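Local coordinates for protein phosphoglycerol transferase (Streptococcus pyogenes, PDB 5U9Z) that probably transfers glycerol phosphate onto the rhamnose polysaccharide of the streptococcal cell wall, through a sulfatase-like domain that binds manganese, at residues 41-46 and 262-267. Sequence-based numbering, arbitrary orientation.
Sequences IYLLSE and ITVVFY. With MN (manganese (II) ion), chain C.
I41 and L43 turn both their backbone N-H and C=O toward strand 262-267, and S45 adds its N-H, zipping two parallel strands together with five hydrogen bonds. As in any parallel ladder, each bonds to the residues flanking its partner: I41 N to T263 O and I41 O to V265 N (2.8 Å) around V264, L43 N to V265 O and L43 O to Y267 N around F266. This last bond is the longest, 3.3 Å; S45 N closes the row on Y267 O.

Branched and aromatic side chains suit both buried faces of the sheet. On one, I41 CD1 meets I262 CG2 at 3.9 Å, and L43 CD2 comes to the edge of the F266 ring, near its plane, 3.6 Å from F266 CD2. The small S45 can sit close to the end of that ring, its CB 3.5 Å from F266 CZ. On the other face, Y42 CE1 packs on V265 CG2. CG of Y267 stands between its backbone N and carbonyl carbon (chi1 72°), which brings the ring across to L44, whose CA lies over one ring face in a CH-pi contact while CD1 approaches Y267 OH.

E46 grips manganese through both carboxylate oxygens (OE2 2.1 Å); with D269 and H270 it puts ligands at neighbouring strand ends, as in the alkaline phosphatase superfamily, T88 being the fourth protein ligand.

Strands 199-203 and 289-296 flank the pair; helix 228-256 packs against the face of I41, V264 and F266, helix 88-97 against that of Y42, L44 and Y267.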
loop_
_atom_site.group_PDB
_atom_site.type_symbol
_atom_site.label_atom_id
_atom_site.label_comp_id
_atom_site.label_asym_id
_atom_site.label_seq_id
_atom_site.Cartn_x
_atom_site.Cartn_y
_atom_site.Cartn_z
ATOM N N ILE A 41 9.803 1.820 3.490
ATOM C CA ILE A 41 9.139 2.949 2.850
ATOM C C ILE A 41 7.868 2.418 2.196
ATOM O O ILE A 41 7.936 1.668 1.213
ATOM C CB ILE A 41 10.046 3.633 1.819
ATOM C CG1 ILE A 41 11.359 4.080 2.475
ATOM C CG2 ILE A 41 9.335 4.826 1.188
ATOM C CD1 ILE A 41 12.422 4.500 1.493
ATOM N N TYR A 42 6.710 2.788 2.744
ATOM C CA TYR A 42 5.428 2.526 2.094
ATOM C C TYR A 42 5.135 3.691 1.156
ATOM O O TYR A 42 4.940 4.826 1.601
ATOM C CB TYR A 42 4.314 2.341 3.120
ATOM C CG TYR A 42 4.251 0.954 3.728
ATOM C CD1 TYR A 42 5.341 0.094 3.667
ATOM C CD2 TYR A 42 3.097 0.500 4.355
ATOM C CE1 TYR A 42 5.285 -1.170 4.219
ATOM C CE2 TYR A 42 3.033 -0.764 4.908
ATOM C CZ TYR A 42 4.132 -1.594 4.837
ATOM O OH TYR A 42 4.082 -2.854 5.383
ATOM N N LEU A 43 5.113 3.409 -0.143
ATOM C CA LEU A 43 5.077 4.439 -1.178
ATOM C C LEU A 43 3.819 4.245 -2.021
ATOM O O LEU A 43 3.775 3.380 -2.904
ATOM C CB LEU A 43 6.347 4.373 -2.023
ATOM C CG LEU A 43 6.652 5.490 -3.020
ATOM C CD1 LEU A 43 6.525 6.864 -2.392
ATOM C CD2 LEU A 43 8.062 5.290 -3.557
ATOM N N LEU A 44 2.797 5.052 -1.738
ATOM C CA LEU A 44 1.548 5.040 -2.493
ATOM C C LEU A 44 1.714 5.965 -3.692
ATOM O O LEU A 44 1.757 7.190 -3.537
ATOM C CB LEU A 44 0.384 5.479 -1.604
ATOM C CG LEU A 44 -1.047 5.303 -2.123
ATOM C CD1 LEU A 44 -2.035 5.450 -0.971
ATOM C CD2 LEU A 44 -1.387 6.298 -3.221
ATOM N N SER A 45 1.812 5.380 -4.885
ATOM C CA SER A 45 1.959 6.147 -6.123
ATOM C C SER A 45 0.563 6.421 -6.673
ATOM O O SER A 45 -0.060 5.549 -7.285
ATOM C CB SER A 45 2.825 5.390 -7.123
ATOM O OG SER A 45 3.106 6.183 -8.265
ATOM N N GLU A 46 0.080 7.642 -6.460
ATOM C CA GLU A 46 -1.296 8.009 -6.781
ATOM C C GLU A 46 -1.640 7.674 -8.227
ATOM O O GLU A 46 -0.956 8.108 -9.160
ATOM C CB GLU A 46 -1.497 9.505 -6.513
ATOM C CG GLU A 46 -2.825 10.082 -6.993
ATOM C CD GLU A 46 -4.018 9.389 -6.378
ATOM O OE1 GLU A 46 -4.823 8.800 -7.130
ATOM O OE2 GLU A 46 -4.143 9.425 -5.139
ATOM N N ILE A 262 17.298 -1.119 3.179
ATOM C CA ILE A 262 16.091 -0.349 2.901
ATOM C C ILE A 262 15.195 -1.177 1.992
ATOM O O ILE A 262 15.659 -1.725 0.985
ATOM C CB ILE A 262 16.421 1.007 2.249
ATOM C CG1 ILE A 262 17.260 1.867 3.200
ATOM C CG2 ILE A 262 15.139 1.750 1.875
ATOM C CD1 ILE A 262 17.920 3.056 2.531
ATOM N N THR A 263 13.911 -1.259 2.342
ATOM C CA THR A 263 12.921 -1.962 1.540
ATOM C C THR A 263 11.769 -1.019 1.220
ATOM O O THR A 263 11.292 -0.290 2.096
ATOM C CB THR A 263 12.393 -3.211 2.261
ATOM O OG1 THR A 263 13.490 -4.067 2.604
ATOM C CG2 THR A 263 11.429 -3.979 1.369
ATOM N N VAL A 264 11.327 -1.043 -0.036
ATOM C CA VAL A 264 10.275 -0.160 -0.530
ATOM C C VAL A 264 9.077 -1.009 -0.930
ATOM O O VAL A 264 9.225 -2.000 -1.656
ATOM C CB VAL A 264 10.762 0.686 -1.720
ATOM C CG1 VAL A 264 9.633 1.554 -2.267
ATOM C CG2 VAL A 264 11.943 1.550 -1.306
ATOM N N VAL A 265 7.896 -0.616 -0.458
ATOM C CA VAL A 265 6.629 -1.200 -0.886
ATOM C C VAL A 265 5.961 -0.158 -1.777
ATOM O O VAL A 265 5.429 0.845 -1.290
ATOM C CB VAL A 265 5.737 -1.593 0.298
ATOM C CG1 VAL A 265 4.382 -2.084 -0.195
ATOM C CG2 VAL A 265 6.412 -2.673 1.136
ATOM N N PHE A 266 5.993 -0.399 -3.084
ATOM C CA PHE A 266 5.505 0.528 -4.097
ATOM C C PHE A 266 4.220 -0.014 -4.712
ATOM O O PHE A 266 4.136 -1.203 -5.037
ATOM C CB PHE A 266 6.571 0.715 -5.183
ATOM C CG PHE A 266 6.258 1.787 -6.193
ATOM C CD1 PHE A 266 5.517 1.501 -7.328
ATOM C CD2 PHE A 266 6.745 3.073 -6.027
ATOM C CE1 PHE A 266 5.247 2.485 -8.266
ATOM C CE2 PHE A 266 6.477 4.061 -6.960
ATOM C CZ PHE A 266 5.731 3.766 -8.080
ATOM N N TYR A 267 3.226 0.854 -4.880
ATOM C CA TYR A 267 1.947 0.393 -5.405
ATOM C C TYR A 267 1.090 1.582 -5.808
ATOM O O TYR A 267 1.155 2.652 -5.193
ATOM C CB TYR A 267 1.195 -0.461 -4.376
ATOM C CG TYR A 267 0.642 0.329 -3.210
ATOM C CD1 TYR A 267 1.461 0.726 -2.160
ATOM C CD2 TYR A 267 -0.704 0.673 -3.155
ATOM C CE1 TYR A 267 0.958 1.447 -1.093
ATOM C CE2 TYR A 267 -1.216 1.392 -2.091
ATOM C CZ TYR A 267 -0.382 1.775 -1.062
ATOM O OH TYR A 267 -0.887 2.493 -0.000
HETATM MN MN MN C . -5.789 8.093 -5.178
HETATM O O HOH W 1 -7.255 9.853 -5.257
#